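Local atomic coordinates of 14 kDa fatty acid-binding protein (Schistosoma mansoni, PDB entry 1VYF), a protein that binds long-chain fatty acids such as oleic and arachidonic acid inside a beta-barrel and may take part in their transport. Residues N17-M22 / A30-G35; V42-D47 / M51-E56; F72-S77 / V82-E87; Q96-V99 / T104-I107; I107-D112 / M116-T121. One frame throughout, in Å; residues are numbered along the deposited sequence. Where two conformers were deposited one is given.

Interaction 1 (N17-M22 / A30-G35)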
# COMPACT_ATOMS: atom_id res chain seq x y z
N ASN A 17 8.34 12.34 2.31
CA ASN A 17 9.57 11.56 2.08
C ASN A 17 9.47 10.37 1.11
O ASN A 17 10.30 9.45 1.18
CB ASN A 17 10.21 11.12 3.41
CG ASN A 17 11.73 10.95 3.31
OD1 ASN A 17 12.39 11.74 2.64
ND2 ASN A 17 12.28 9.93 3.95
N PHE A 18 8.50 10.39 0.21
CA PHE A 18 8.25 9.24 -0.67
C PHE A 18 9.32 9.10 -1.76
O PHE A 18 9.65 7.97 -2.13
CB PHE A 18 6.86 9.33 -1.28
CG PHE A 18 6.36 8.05 -1.96
CD1 PHE A 18 6.44 6.81 -1.34
CD2 PHE A 18 5.80 8.11 -3.21
CE1 PHE A 18 5.95 5.65 -1.97
CE2 PHE A 18 5.31 6.95 -3.84
CZ PHE A 18 5.40 5.72 -3.19
N ASP A 19 9.87 10.20 -2.25
CA ASP A 19 10.93 10.06 -3.26
C ASP A 19 12.16 9.31 -2.74
O ASP A 19 12.78 8.56 -3.49
CB ASP A 19 11.32 11.38 -3.88
CG ASP A 19 12.17 11.18 -5.13
OD1 ASP A 19 11.58 10.77 -6.16
OD2 ASP A 19 13.42 11.39 -5.17
N ALA A 20 12.50 9.50 -1.48
CA ALA A 20 13.62 8.76 -0.87
C ALA A 20 13.39 7.24 -0.95
O ALA A 20 14.35 6.46 -1.07
CB ALA A 20 13.80 9.18 0.58
N VAL A 21 12.14 6.79 -0.87
CA VAL A 21 11.92 5.34 -0.87
C VAL A 21 11.88 4.79 -2.26
O VAL A 21 12.41 3.71 -2.49
CB VAL A 21 10.72 4.77 -0.02
CG1 VAL A 21 10.37 5.58 1.19
CG2 VAL A 21 9.52 4.35 -0.88
N MET A 22 11.31 5.49 -3.22
CA MET A 22 11.35 4.89 -4.55
C MET A 22 12.68 4.97 -5.20
O MET A 22 12.96 4.20 -6.08
CB MET A 22 10.21 5.25 -5.50
CG MET A 22 9.45 6.35 -5.13
SD MET A 22 10.36 7.62 -5.75
CE MET A 22 8.75 8.63 -6.29
N ALA A 30 11.20 8.37 -14.59
CA ALA A 30 9.89 8.77 -15.10
C ALA A 30 8.74 8.23 -14.25
O ALA A 30 7.75 8.92 -14.04
CB ALA A 30 9.72 8.35 -16.58
N THR A 31 8.84 6.99 -13.78
CA THR A 31 7.82 6.43 -12.90
C THR A 31 7.84 7.12 -11.52
O THR A 31 6.79 7.28 -10.88
CB THR A 31 7.96 4.92 -12.73
OG1 THR A 31 7.78 4.29 -14.00
CG2 THR A 31 6.82 4.38 -11.87
N ARG A 32 9.03 7.51 -11.07
CA ARG A 32 9.19 8.25 -9.82
C ARG A 32 8.42 9.56 -9.90
O ARG A 32 7.68 9.93 -8.96
CB ARG A 32 10.66 8.49 -9.48
CG ARG A 32 11.27 7.37 -8.71
CD ARG A 32 12.79 7.43 -8.56
NE ARG A 32 13.20 8.63 -7.83
CZ ARG A 32 14.29 9.32 -8.09
NH1 ARG A 32 15.13 8.94 -9.04
NH2 ARG A 32 14.57 10.41 -7.38
N GLN A 33 8.53 10.26 -11.03
CA GLN A 33 7.85 11.55 -11.17
C GLN A 33 6.34 11.37 -11.10
O GLN A 33 5.65 12.18 -10.46
CB GLN A 33 8.23 12.32 -12.44
CG GLN A 33 9.73 12.72 -12.59
CD GLN A 33 10.46 13.08 -11.29
OE1 GLN A 33 10.27 14.17 -10.74
NE2 GLN A 33 11.29 12.17 -10.80
N ILE A 34 5.82 10.35 -11.79
CA ILE A 34 4.41 9.97 -11.70
C ILE A 34 4.03 9.65 -10.26
O ILE A 34 3.02 10.15 -9.77
CB ILE A 34 4.06 8.77 -12.65
CG1 ILE A 34 4.20 9.18 -14.12
CG2 ILE A 34 2.61 8.26 -12.42
CD1 ILE A 34 4.44 7.98 -15.06
N GLY A 35 4.85 8.87 -9.58
CA GLY A 35 4.63 8.51 -8.18
C GLY A 35 4.64 9.69 -7.21
O GLY A 35 3.94 9.65 -6.17
O HOH W 1 12.35 12.77 -7.93

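Interaction 2 (V42-D47 / M51-E56)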
# COMPACT_ATOMS: atom_id res chain seq x y z
N VAL A 42 -7.99 4.30 -3.07
CA VAL A 42 -7.83 2.91 -2.64
C VAL A 42 -9.16 2.43 -2.02
O VAL A 42 -9.76 3.09 -1.20
CB VAL A 42 -6.64 2.75 -1.67
CG1 VAL A 42 -6.49 1.32 -1.20
CG2 VAL A 42 -5.34 3.18 -2.34
N THR A 43 -9.63 1.28 -2.47
CA THR A 43 -10.87 0.70 -2.00
C THR A 43 -10.55 -0.63 -1.32
O THR A 43 -9.89 -1.48 -1.90
CB THR A 43 -11.84 0.48 -3.18
OG1 THR A 43 -12.12 1.73 -3.84
CG2 THR A 43 -13.22 -0.01 -2.71
N PHE A 44 -11.08 -0.86 -0.13
CA PHE A 44 -10.95 -2.17 0.53
C PHE A 44 -12.33 -2.84 0.63
O PHE A 44 -13.30 -2.20 0.99
CB PHE A 44 -10.42 -2.03 1.97
CG PHE A 44 -8.98 -1.58 2.06
CD1 PHE A 44 -8.67 -0.24 2.11
CD2 PHE A 44 -7.95 -2.50 2.10
CE1 PHE A 44 -7.31 0.17 2.18
CE2 PHE A 44 -6.60 -2.09 2.17
CZ PHE A 44 -6.30 -0.75 2.22
N THR A 45 -12.38 -4.12 0.31
CA THR A 45 -13.55 -4.95 0.63
C THR A 45 -13.04 -6.20 1.33
O THR A 45 -11.88 -6.58 1.16
CB THR A 45 -14.37 -5.32 -0.63
OG1 THR A 45 -13.61 -6.19 -1.47
CG2 THR A 45 -14.59 -4.13 -1.48
N MET A 46 -13.89 -6.81 2.15
CA MET A 46 -13.53 -8.03 2.88
C MET A 46 -14.62 -9.06 2.57
O MET A 46 -15.79 -8.84 2.90
CB MET A 46 -13.42 -7.75 4.39
CG MET A 46 -12.96 -8.94 5.24
SD MET A 46 -11.22 -9.38 5.10
CE MET A 46 -10.64 -9.13 6.73
N ASP A 47 -14.21 -10.12 1.88
CA ASP A 47 -15.10 -11.15 1.36
C ASP A 47 -14.57 -12.53 1.79
O ASP A 47 -13.82 -13.18 1.05
CB ASP A 47 -15.14 -11.06 -0.17
CG ASP A 47 -15.42 -9.64 -0.66
OD1 ASP A 47 -16.63 -9.28 -0.79
OD2 ASP A 47 -14.49 -8.83 -0.94
N MET A 51 -9.23 -10.41 1.88
CA MET A 51 -9.35 -8.97 1.68
C MET A 51 -8.88 -8.62 0.27
O MET A 51 -7.92 -9.21 -0.23
CB MET A 51 -8.46 -8.24 2.67
CG MET A 51 -8.49 -6.74 2.55
SD MET A 51 -7.66 -5.95 3.97
CE MET A 51 -8.98 -5.24 4.76
N THR A 52 -9.54 -7.64 -0.34
CA THR A 52 -9.15 -7.10 -1.63
C THR A 52 -8.91 -5.59 -1.55
O THR A 52 -9.76 -4.84 -1.08
CB THR A 52 -10.21 -7.45 -2.71
OG1 THR A 52 -10.23 -8.87 -2.91
CG2 THR A 52 -9.78 -6.91 -4.08
N MET A 53 -7.74 -5.17 -2.02
CA MET A 53 -7.41 -3.76 -2.12
C MET A 53 -7.33 -3.33 -3.59
O MET A 53 -6.54 -3.85 -4.33
CB MET A 53 -6.07 -3.52 -1.43
CG MET A 53 -5.67 -2.05 -1.37
SD MET A 53 -4.07 -1.84 -0.46
CE MET A 53 -2.98 -1.67 -1.82
N LEU A 54 -8.15 -2.39 -4.02
CA LEU A 54 -8.10 -1.86 -5.38
C LEU A 54 -7.48 -0.48 -5.34
O LEU A 54 -7.94 0.36 -4.58
CB LEU A 54 -9.52 -1.73 -5.94
CG LEU A 54 -9.79 -0.96 -7.23
CD1 LEU A 54 -9.16 -1.67 -8.43
CD2 LEU A 54 -11.26 -0.82 -7.42
N THR A 55 -6.46 -0.25 -6.16
CA THR A 55 -5.84 1.07 -6.32
C THR A 55 -6.17 1.64 -7.71
O THR A 55 -5.94 0.99 -8.71
CB THR A 55 -4.33 0.91 -6.13
OG1 THR A 55 -4.07 0.37 -4.81
CG2 THR A 55 -3.61 2.27 -6.09
N GLU A 56 -6.71 2.85 -7.76
CA GLU A 56 -7.08 3.48 -9.00
C GLU A 56 -6.35 4.82 -9.12
O GLU A 56 -6.27 5.59 -8.17
CB GLU A 56 -8.60 3.68 -9.09
CG GLU A 56 -9.37 2.37 -9.07
CD GLU A 56 -10.85 2.58 -8.96
OE1 GLU A 56 -11.33 3.22 -7.98
OE2 GLU A 56 -11.56 2.12 -9.86
O HOH W 2 -10.15 2.44 -5.62
O HOH W 3 -12.07 -10.02 -1.13

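Interaction 3 (F72-S77 / V82-E87). With OLA (oleic acid), chain B.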
# COMPACT_ATOMS: atom_id res chain seq x y z
N PHE A 72 1.93 -14.61 -1.28
CA PHE A 72 1.36 -14.56 -2.62
C PHE A 72 2.25 -13.75 -3.57
O PHE A 72 3.09 -12.95 -3.15
CB PHE A 72 -0.06 -14.00 -2.58
CG PHE A 72 -0.16 -12.52 -2.20
CD1 PHE A 72 -0.32 -12.13 -0.87
CD2 PHE A 72 -0.15 -11.54 -3.18
CE1 PHE A 72 -0.44 -10.78 -0.52
CE2 PHE A 72 -0.29 -10.18 -2.84
CZ PHE A 72 -0.42 -9.81 -1.50
N ASP A 73 2.06 -13.99 -4.85
CA ASP A 73 2.84 -13.31 -5.87
C ASP A 73 2.11 -12.04 -6.30
O ASP A 73 0.89 -12.03 -6.47
CB ASP A 73 3.10 -14.23 -7.08
CG ASP A 73 4.08 -15.35 -6.78
OD1 ASP A 73 4.97 -15.18 -5.93
OD2 ASP A 73 4.02 -16.45 -7.35
N GLU A 74 2.89 -10.99 -6.49
CA GLU A 74 2.38 -9.64 -6.74
C GLU A 74 3.30 -8.99 -7.76
O GLU A 74 4.50 -9.21 -7.74
CB GLU A 74 2.36 -8.81 -5.44
CG GLU A 74 1.45 -7.58 -5.48
CD GLU A 74 1.77 -6.54 -4.42
OE1 GLU A 74 2.24 -6.93 -3.30
OE2 GLU A 74 1.57 -5.31 -4.71
N LYS A 75 2.72 -8.21 -8.67
CA LYS A 75 3.46 -7.25 -9.48
C LYS A 75 3.07 -5.84 -8.99
O LYS A 75 1.88 -5.51 -8.91
CB LYS A 75 3.15 -7.40 -10.97
CG LYS A 75 4.18 -6.67 -11.87
CD LYS A 75 3.68 -6.45 -13.31
CE LYS A 75 4.53 -7.22 -14.32
NZ LYS A 75 4.27 -6.77 -15.72
N THR A 76 4.08 -5.05 -8.64
CA THR A 76 3.87 -3.72 -8.07
C THR A 76 3.49 -2.77 -9.20
O THR A 76 3.63 -3.11 -10.37
CB THR A 76 5.15 -3.19 -7.36
OG1 THR A 76 6.23 -3.05 -8.30
CG2 THR A 76 5.66 -4.16 -6.32
N SER A 77 3.03 -1.58 -8.84
CA SER A 77 2.63 -0.58 -9.83
C SER A 77 3.78 -0.19 -10.77
O SER A 77 3.59 0.11 -11.94
CB SER A 77 2.01 0.67 -9.17
OG SER A 77 2.70 1.10 -8.01
N VAL A 82 7.26 -9.41 -6.96
CA VAL A 82 7.59 -9.51 -5.55
C VAL A 82 6.76 -10.63 -4.91
O VAL A 82 5.69 -11.01 -5.41
CB VAL A 82 7.33 -8.14 -4.84
CG1 VAL A 82 8.11 -7.03 -5.54
CG2 VAL A 82 5.83 -7.80 -4.81
N LYS A 83 7.28 -11.16 -3.81
CA LYS A 83 6.57 -12.07 -2.94
C LYS A 83 6.09 -11.25 -1.76
O LYS A 83 6.91 -10.64 -1.06
CB LYS A 83 7.49 -13.17 -2.37
CG LYS A 83 8.42 -13.87 -3.36
CD LYS A 83 9.41 -14.82 -2.59
CE LYS A 83 10.48 -14.07 -1.73
NZ LYS A 83 10.18 -14.03 -0.23
N SER A 84 4.77 -11.23 -1.55
CA SER A 84 4.18 -10.49 -0.47
C SER A 84 3.38 -11.34 0.52
O SER A 84 2.88 -12.40 0.20
CB SER A 84 3.27 -9.39 -1.04
OG SER A 84 3.97 -8.68 -2.04
N VAL A 85 3.30 -10.86 1.74
CA VAL A 85 2.34 -11.36 2.70
C VAL A 85 1.82 -10.17 3.49
O VAL A 85 2.57 -9.23 3.75
CB VAL A 85 2.98 -12.38 3.67
CG1 VAL A 85 4.10 -11.76 4.46
CG2 VAL A 85 1.93 -12.94 4.59
N VAL A 86 0.55 -10.20 3.83
CA VAL A 86 -0.08 -9.16 4.62
C VAL A 86 -0.42 -9.82 5.95
O VAL A 86 -0.99 -10.91 5.98
CB VAL A 86 -1.36 -8.61 3.95
CG1 VAL A 86 -2.01 -7.55 4.83
CG2 VAL A 86 -1.06 -8.04 2.57
N GLU A 87 -0.01 -9.19 7.06
CA GLU A 87 -0.32 -9.70 8.38
C GLU A 87 -1.27 -8.75 9.11
O GLU A 87 -1.15 -7.53 8.99
CB GLU A 87 0.97 -9.91 9.19
CG GLU A 87 1.93 -10.95 8.63
CD GLU A 87 1.65 -12.38 9.11
OE1 GLU A 87 2.63 -13.17 9.20
OE2 GLU A 87 0.48 -12.73 9.39
C1 OLA B . 0.83 3.42 -0.64
O1 OLA B . -0.12 2.65 -0.53
O2 OLA B . 0.52 4.71 -0.57
C2 OLA B . 2.30 3.04 -0.76
C3 OLA B . 2.68 1.74 -1.48
C4 OLA B . 3.81 1.93 -2.54
C5 OLA B . 5.10 1.13 -2.33
C6 OLA B . 6.32 1.74 -3.04
C7 OLA B . 6.49 1.33 -4.50
C8 OLA B . 5.76 2.24 -5.48
C9 OLA B . 6.68 2.84 -6.51
C10 OLA B . 6.28 3.75 -7.40
C11 OLA B . 4.87 4.30 -7.48
C12 OLA B . 4.36 4.39 -8.92
C13 OLA B . 3.09 5.23 -9.06
C14 OLA B . 1.82 4.58 -8.49
C15 OLA B . 1.51 5.01 -7.05
C16 OLA B . 0.55 4.03 -6.36
C17 OLA B . 1.13 3.45 -5.06
C18 OLA B . 0.74 4.33 -3.89

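Interaction 4 (Q96-V99 / T104-I107)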
# COMPACT_ATOMS: atom_id res chain seq x y z
N GLN A 96 2.14 -5.12 5.34
CA GLN A 96 2.46 -5.80 4.11
C GLN A 96 3.95 -5.78 3.87
O GLN A 96 4.59 -4.72 3.89
CB GLN A 96 1.74 -5.15 2.92
CG GLN A 96 2.04 -5.78 1.58
CD GLN A 96 1.29 -5.18 0.46
OE1 GLN A 96 0.68 -4.13 0.62
NE2 GLN A 96 1.29 -5.87 -0.69
N THR A 97 4.52 -6.96 3.63
CA THR A 97 5.92 -7.08 3.34
C THR A 97 6.03 -7.49 1.87
O THR A 97 5.36 -8.43 1.45
CB THR A 97 6.57 -8.10 4.34
OG1 THR A 97 6.46 -7.58 5.68
CG2 THR A 97 8.01 -8.19 4.14
N GLN A 98 6.81 -6.76 1.10
CA GLN A 98 7.04 -7.04 -0.31
C GLN A 98 8.52 -7.32 -0.51
O GLN A 98 9.35 -6.45 -0.28
CB GLN A 98 6.63 -5.86 -1.18
CG GLN A 98 5.16 -5.58 -1.16
CD GLN A 98 4.73 -4.44 -2.11
OE1 GLN A 98 5.37 -3.41 -2.18
NE2 GLN A 98 3.63 -4.64 -2.82
N VAL A 99 8.85 -8.52 -0.95
CA VAL A 99 10.25 -8.90 -1.12
C VAL A 99 10.56 -9.02 -2.60
O VAL A 99 10.06 -9.93 -3.27
CB VAL A 99 10.58 -10.21 -0.36
CG1 VAL A 99 12.05 -10.59 -0.53
CG2 VAL A 99 10.24 -10.09 1.11
N THR A 104 13.53 -5.18 0.37
CA THR A 104 12.30 -5.53 1.04
C THR A 104 11.60 -4.24 1.46
O THR A 104 12.25 -3.36 2.01
CB THR A 104 12.63 -6.43 2.22
OG1 THR A 104 12.96 -7.74 1.71
CG2 THR A 104 11.40 -6.67 3.13
N THR A 105 10.32 -4.15 1.14
CA THR A 105 9.45 -3.00 1.50
C THR A 105 8.43 -3.44 2.53
O THR A 105 7.74 -4.43 2.33
CB THR A 105 8.72 -2.49 0.27
OG1 THR A 105 9.65 -2.21 -0.77
CG2 THR A 105 7.97 -1.12 0.60
N VAL A 106 8.35 -2.73 3.65
CA VAL A 106 7.37 -2.99 4.66
C VAL A 106 6.35 -1.83 4.61
O VAL A 106 6.75 -0.65 4.66
CB VAL A 106 7.95 -3.12 6.03
CG1 VAL A 106 6.89 -3.43 7.02
CG2 VAL A 106 9.04 -4.22 6.03
N ILE A 107 5.09 -2.17 4.43
CA ILE A 107 4.00 -1.16 4.35
C ILE A 107 2.99 -1.39 5.45
O ILE A 107 2.23 -2.37 5.46
CB ILE A 107 3.31 -1.19 2.97
CG1 ILE A 107 4.34 -1.15 1.85
CG2 ILE A 107 2.32 -0.01 2.86
CD1 ILE A 107 3.86 -1.75 0.56
O HOH W 4 7.81 -2.13 -2.93
O HOH W 5 10.34 -4.52 -2.16

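Interaction 5 (I107-D112 / M116-T121). With OLA (oleic acid), chain B.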
# COMPACT_ATOMS: atom_id res chain seq x y z
N ILE A 107 5.09 -2.17 4.43
CA ILE A 107 4.00 -1.16 4.35
C ILE A 107 2.99 -1.39 5.45
O ILE A 107 2.23 -2.37 5.46
CB ILE A 107 3.31 -1.19 2.97
CG1 ILE A 107 4.34 -1.15 1.85
CG2 ILE A 107 2.32 -0.01 2.86
CD1 ILE A 107 3.86 -1.75 0.56
N VAL A 108 2.97 -0.50 6.43
CA VAL A 108 2.04 -0.58 7.52
C VAL A 108 0.88 0.39 7.17
O VAL A 108 1.12 1.49 6.70
CB VAL A 108 2.73 -0.21 8.87
CG1 VAL A 108 1.80 -0.32 10.03
CG2 VAL A 108 3.98 -1.06 9.10
N ARG A 109 -0.35 -0.08 7.33
CA ARG A 109 -1.56 0.70 7.12
C ARG A 109 -2.36 0.66 8.40
O ARG A 109 -2.71 -0.43 8.90
CB ARG A 109 -2.38 0.12 5.99
CG ARG A 109 -1.64 0.08 4.66
CD ARG A 109 -2.49 -0.31 3.50
NE ARG A 109 -1.87 -0.02 2.22
CZ ARG A 109 -1.05 -0.82 1.55
NH1 ARG A 109 -0.72 -2.00 2.01
NH2 ARG A 109 -0.58 -0.40 0.39
N GLU A 110 -2.64 1.82 8.95
CA GLU A 110 -3.35 1.88 10.20
C GLU A 110 -4.48 2.89 10.07
O GLU A 110 -4.23 3.98 9.63
CB GLU A 110 -2.38 2.30 11.30
CG GLU A 110 -3.02 2.50 12.67
CD GLU A 110 -2.05 2.36 13.83
OE1 GLU A 110 -0.83 2.44 13.62
OE2 GLU A 110 -2.53 2.13 14.96
N VAL A 111 -5.68 2.51 10.49
CA VAL A 111 -6.87 3.36 10.37
C VAL A 111 -7.15 3.97 11.71
O VAL A 111 -7.21 3.27 12.72
CB VAL A 111 -8.11 2.59 9.88
CG1 VAL A 111 -9.37 3.44 9.97
CG2 VAL A 111 -7.90 2.12 8.45
N ASP A 112 -7.30 5.29 11.71
CA ASP A 112 -7.68 6.04 12.90
C ASP A 112 -8.73 7.05 12.52
O ASP A 112 -8.43 8.12 11.99
CB ASP A 112 -6.49 6.78 13.50
CG ASP A 112 -6.86 7.56 14.78
OD1 ASP A 112 -6.03 8.36 15.29
OD2 ASP A 112 -7.95 7.42 15.35
N MET A 116 -6.30 6.97 7.13
CA MET A 116 -5.48 5.79 7.04
C MET A 116 -4.07 6.28 6.79
O MET A 116 -3.81 6.99 5.81
CB MET A 116 -5.93 4.86 5.90
CG MET A 116 -4.97 3.66 5.74
SD MET A 116 -5.54 2.50 4.57
CE MET A 116 -4.90 3.23 3.10
N LYS A 117 -3.20 5.95 7.73
CA LYS A 117 -1.80 6.32 7.66
C LYS A 117 -1.07 5.15 7.08
O LYS A 117 -1.15 4.06 7.62
CB LYS A 117 -1.24 6.65 9.03
CG LYS A 117 0.26 6.97 8.99
CD LYS A 117 0.84 7.48 10.28
CE LYS A 117 0.65 6.54 11.43
NZ LYS A 117 1.14 7.16 12.70
N THR A 118 -0.33 5.37 6.02
CA THR A 118 0.45 4.27 5.39
C THR A 118 1.94 4.57 5.57
O THR A 118 2.43 5.56 5.02
CB THR A 118 0.08 4.21 3.91
OG1 THR A 118 -1.31 3.86 3.79
CG2 THR A 118 0.84 3.11 3.14
N THR A 119 2.66 3.76 6.36
CA THR A 119 4.09 3.98 6.57
C THR A 119 4.84 3.02 5.68
O THR A 119 4.57 1.82 5.72
CB THR A 119 4.42 3.80 8.04
OG1 THR A 119 3.70 4.77 8.82
CG2 THR A 119 5.87 4.10 8.33
N VAL A 120 5.78 3.52 4.89
CA VAL A 120 6.52 2.66 3.94
C VAL A 120 8.00 2.71 4.30
O VAL A 120 8.61 3.77 4.30
CB VAL A 120 6.33 3.15 2.51
CG1 VAL A 120 7.07 2.24 1.49
CG2 VAL A 120 4.84 3.26 2.19
N THR A 121 8.61 1.55 4.59
CA THR A 121 10.01 1.53 5.03
C THR A 121 10.80 0.56 4.16
O THR A 121 10.31 -0.51 3.86
CB THR A 121 10.11 1.10 6.51
OG1 THR A 121 9.46 -0.17 6.75
CG2 THR A 121 9.32 1.98 7.34
C1 OLA B . 0.83 3.42 -0.64
O1 OLA B . -0.12 2.65 -0.53
O2 OLA B . 0.52 4.71 -0.57
C2 OLA B . 2.30 3.04 -0.76
C3 OLA B . 2.68 1.74 -1.48
C4 OLA B . 3.81 1.93 -2.54
C5 OLA B . 5.10 1.13 -2.33
C6 OLA B . 6.32 1.74 -3.04
C7 OLA B . 6.49 1.33 -4.50
C8 OLA B . 5.76 2.24 -5.48
C9 OLA B . 6.68 2.84 -6.51
C10 OLA B . 6.28 3.75 -7.40
C11 OLA B . 4.87 4.30 -7.48
C12 OLA B . 4.36 4.39 -8.92
C13 OLA B . 3.09 5.23 -9.06
C14 OLA B . 1.82 4.58 -8.49
C15 OLA B . 1.51 5.01 -7.05
C16 OLA B . 0.55 4.03 -6.36
C17 OLA B . 1.13 3.45 -5.06
C18 OLA B . 0.74 4.33 -3.89
O HOH W 6 -2.22 2.69 1.23

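Interaction 1 (N17-M22 / A30-G35)
Helices 18-22 and 30-35, joined through D19 and R32, lie side by side and nearly antiparallel, with axes 10.2 Å apart at closest approach and 151° between their directions. The main polar link is a salt bridge in which R32 grips the D19 carboxylate side-on, using NE and NH2, one for each oxygen. R32 NH2 is 2.7 Å from D19 OD2, which lies in the guanidinium plane and offers its syn lone pair. The second bond, R32 NE to D19 OD1 at 3.2 Å, is less regular, because the donor comes from above the carboxylate plane; carboxylate and guanidinium planes are 38° apart. D19 reaches across because its CG stands anti to the backbone N (chi1 -166°). D19 OD1 also takes hydrogen bonds from N36 ND2 and from a water, which in turn accepts from Q33 NE2. Behind the salt bridge M22 packs on the aliphatic part of R32, although its details are doubtful, since M22 was modelled in two conformers. The F18 ring turns its edge to G35 O, with CE2 3.8 Å away. The charged pair, its OD1 held by N36 and water as well, thus ties two cap helices together beside buried F18, M22 and G35.

Interaction 2 (V42-D47 / M51-E56)
The beta hairpin of strands 41-47 and 50-56, part of the barrel wall, pairs V42 with T55, F44 with M53 and M46 with M51 on one face, and T43 with L54 and T45 with T52 on the other. Two reciprocal pairs of backbone bonds hold it, T43 with L54 and T45 with T52; T43 N lies 2.9 Å from L54 O. On the F44 face the ring sits between two methionines. M53, extended to its sulfur (chi1 -175°, chi2 178°), runs alongside F44, so that its CG makes an off-centre CH-pi contact, 4.1 Å from the ring centroid. Its SD stands obliquely to the same ring, 3.7 Å from F44 CZ. M51, two residues before M53, brings SD obliquely to 3.9 Å from F44 CD2, a second Met-aromatic contact. V42 CG1 presses on M53 CG at 3.5 Å, tighter than usual for two carbons. F6 adds an edge-to-face partner for the ring. On the opposite face T45 OG1 donates to D47 OD2 at 2.8 Å, and a water links that oxygen to T52 OG1, which is hydrogen-bonded to T65. A largely apolar inner face backed by a threonine-rich outer one suits an up-and-down hairpin of the fatty-acid-binding-protein barrel.

Interaction 3 (F72-S77 / V82-E87)
The carboxylate oxygen E74 OE1 is gripped by two donors, S84 OG across the hairpin and Q98 NE2 from the strand beyond. S84 OG lies 2.8 Å from E74 OE1 and meets it on the anti side, 22° out of the carboxylate plane. The E74 chain reaches that hydroxyl because it stays extended, with CG anti to the backbone N (chi1 -161°). Shared between two donors, OE1 is held in place, and its negative charge is probably eased by them. Strand 72-75 is short and splays from strand 82-87, their directions 120° apart, yet four backbone bonds join them: F72 with S84 and E74 with V82, each in both directions. F72 N to S84 O, at 2.8 Å, is the shortest of the four. The F72 ring folds back over strand 82-87, its CG between the backbone N and the carbonyl carbon. One ring face is met by S84 CB, 3.7 Å above the plane and offset toward the rim, while V86 CG2 comes to its edge, 4.2 Å from CE1. Next along, V82 CG2 packs on E74 CB at 3.7 Å, and V82 CG1 meets T76 CG2 crosswise at 3.9 Å. Beyond the paired strands the chain turns inward at S77, whose OG lies 3.6 Å from C14 of the bound oleic acid. Charged D73 and K83 occupy the other face of the ladder. This is an edge hairpin of the lipid-binding barrel, with buried S84 on its inner face and its turn end beside the ligand tail.

Interaction 4 (Q96-V99 / T104-I107)
Q96 faces I107 across the hairpin, and the two backbones bond twice: Q96 N donates to I107 O, and Q96 O accepts from I107 N at 2.7 Å. Its side chain, fully extended with CG anti to the backbone N (chi1 179°), lies alongside that of I107, while OE1 accepts from R109 NH1. T97 points to the opposite face, where its CG2 meets T104 CG2 at 3.9 Å. Q98 returns to the Q96 face and exchanges backbone bonds with T105, Q98 N standing 2.8 Å from T105 O. Its amide passes beside I107, OE1 coming within 3.5 Å of I107 CD1, and NE2 donates to E74 OE1. One water, 2.9 Å from Q98 OE1, links that oxygen to T105 OG1. A second sits between Q98 O and the same hydroxyl, so T105 OG1 has two waters close by. V99 closes the run on the outer side, its CG2 3.6 Å from T104 OG1 as the two side chains lie side by side. Alternation sends Q96, Q98, T105 and I107 to the buried face and T97, V99, T104 and V106 to the other. Buried glutamines and ordered waters within an antiparallel hairpin fit the partly polar, water-containing interior of a fatty-acid-binding-protein barrel.

Interaction 5 (I107-D112 / M116-T121)
R109 leaves its strand with CB 4.2 Å from M116 SD, the first step of a chain that leaves the sheet beside M116 and T118 and runs into the barrel. Next, CG packs beside the T118 hydroxyl, 3.9 Å from OG1, the two side chains pointing the same way. From CG to NE the chain is extended (chi2 -172°, chi3 165°), which carries the guanidinium on to the ligand. NE donates to a water at 2.9 Å, and this water lies near the guanidinium plane; it is also bonded to T118 OG1 and donates to O1 of the oleic acid. NH1 is held by Q96 OE1 of the neighbouring strand. NH2 donates directly to O1 of the oleic acid at 3.2 Å, with an angle of 146°, longer than the 2.7 Å from the water to the same O1. I107 CG2 lies over one guanidinium face, toward its rim, and touches T118 CG2 closely at 3.5 Å. T118 CG2 in turn meets C1 of the ligand at 3.8 Å, while V120 CG2 packs on C2. Paired backbone bonds, V108 with T119 and E110 with K117, keep these side chains in register. Y131 and R129 also bond the carboxyl group. Its oxygen O1 thus receives a direct and a water-borne hydrogen bond, Q96 and the water fix the arginine's rotation, and the positive group probably favours a carboxylate over a neutral acid.

Overall arrangement
Interactions 2 to 5 are hairpins of one antiparallel barrel sheet, and interaction 1 is the helical cap; its V21 CG1 touches V120 O of interaction 5 at 4.0 Å. Interactions 4 and 5 share I107 and strand 104-112, and their centres are 12 Å apart. Interaction 3 lies closer still to interaction 4, about 8 Å between centres, with strands 81-88 and 93-99 adjacent. Across the interior, interaction 2 closes on R109: M53 CE lies 3.5 Å from R109 NH2 and F44 CZ 4.0 Å from R109 CD. Interactions 3 and 5, about 16 Å apart between centres, meet the tail and the carboxyl end of one oleic acid, while T31 and G35 of interaction 1 also touch that ligand.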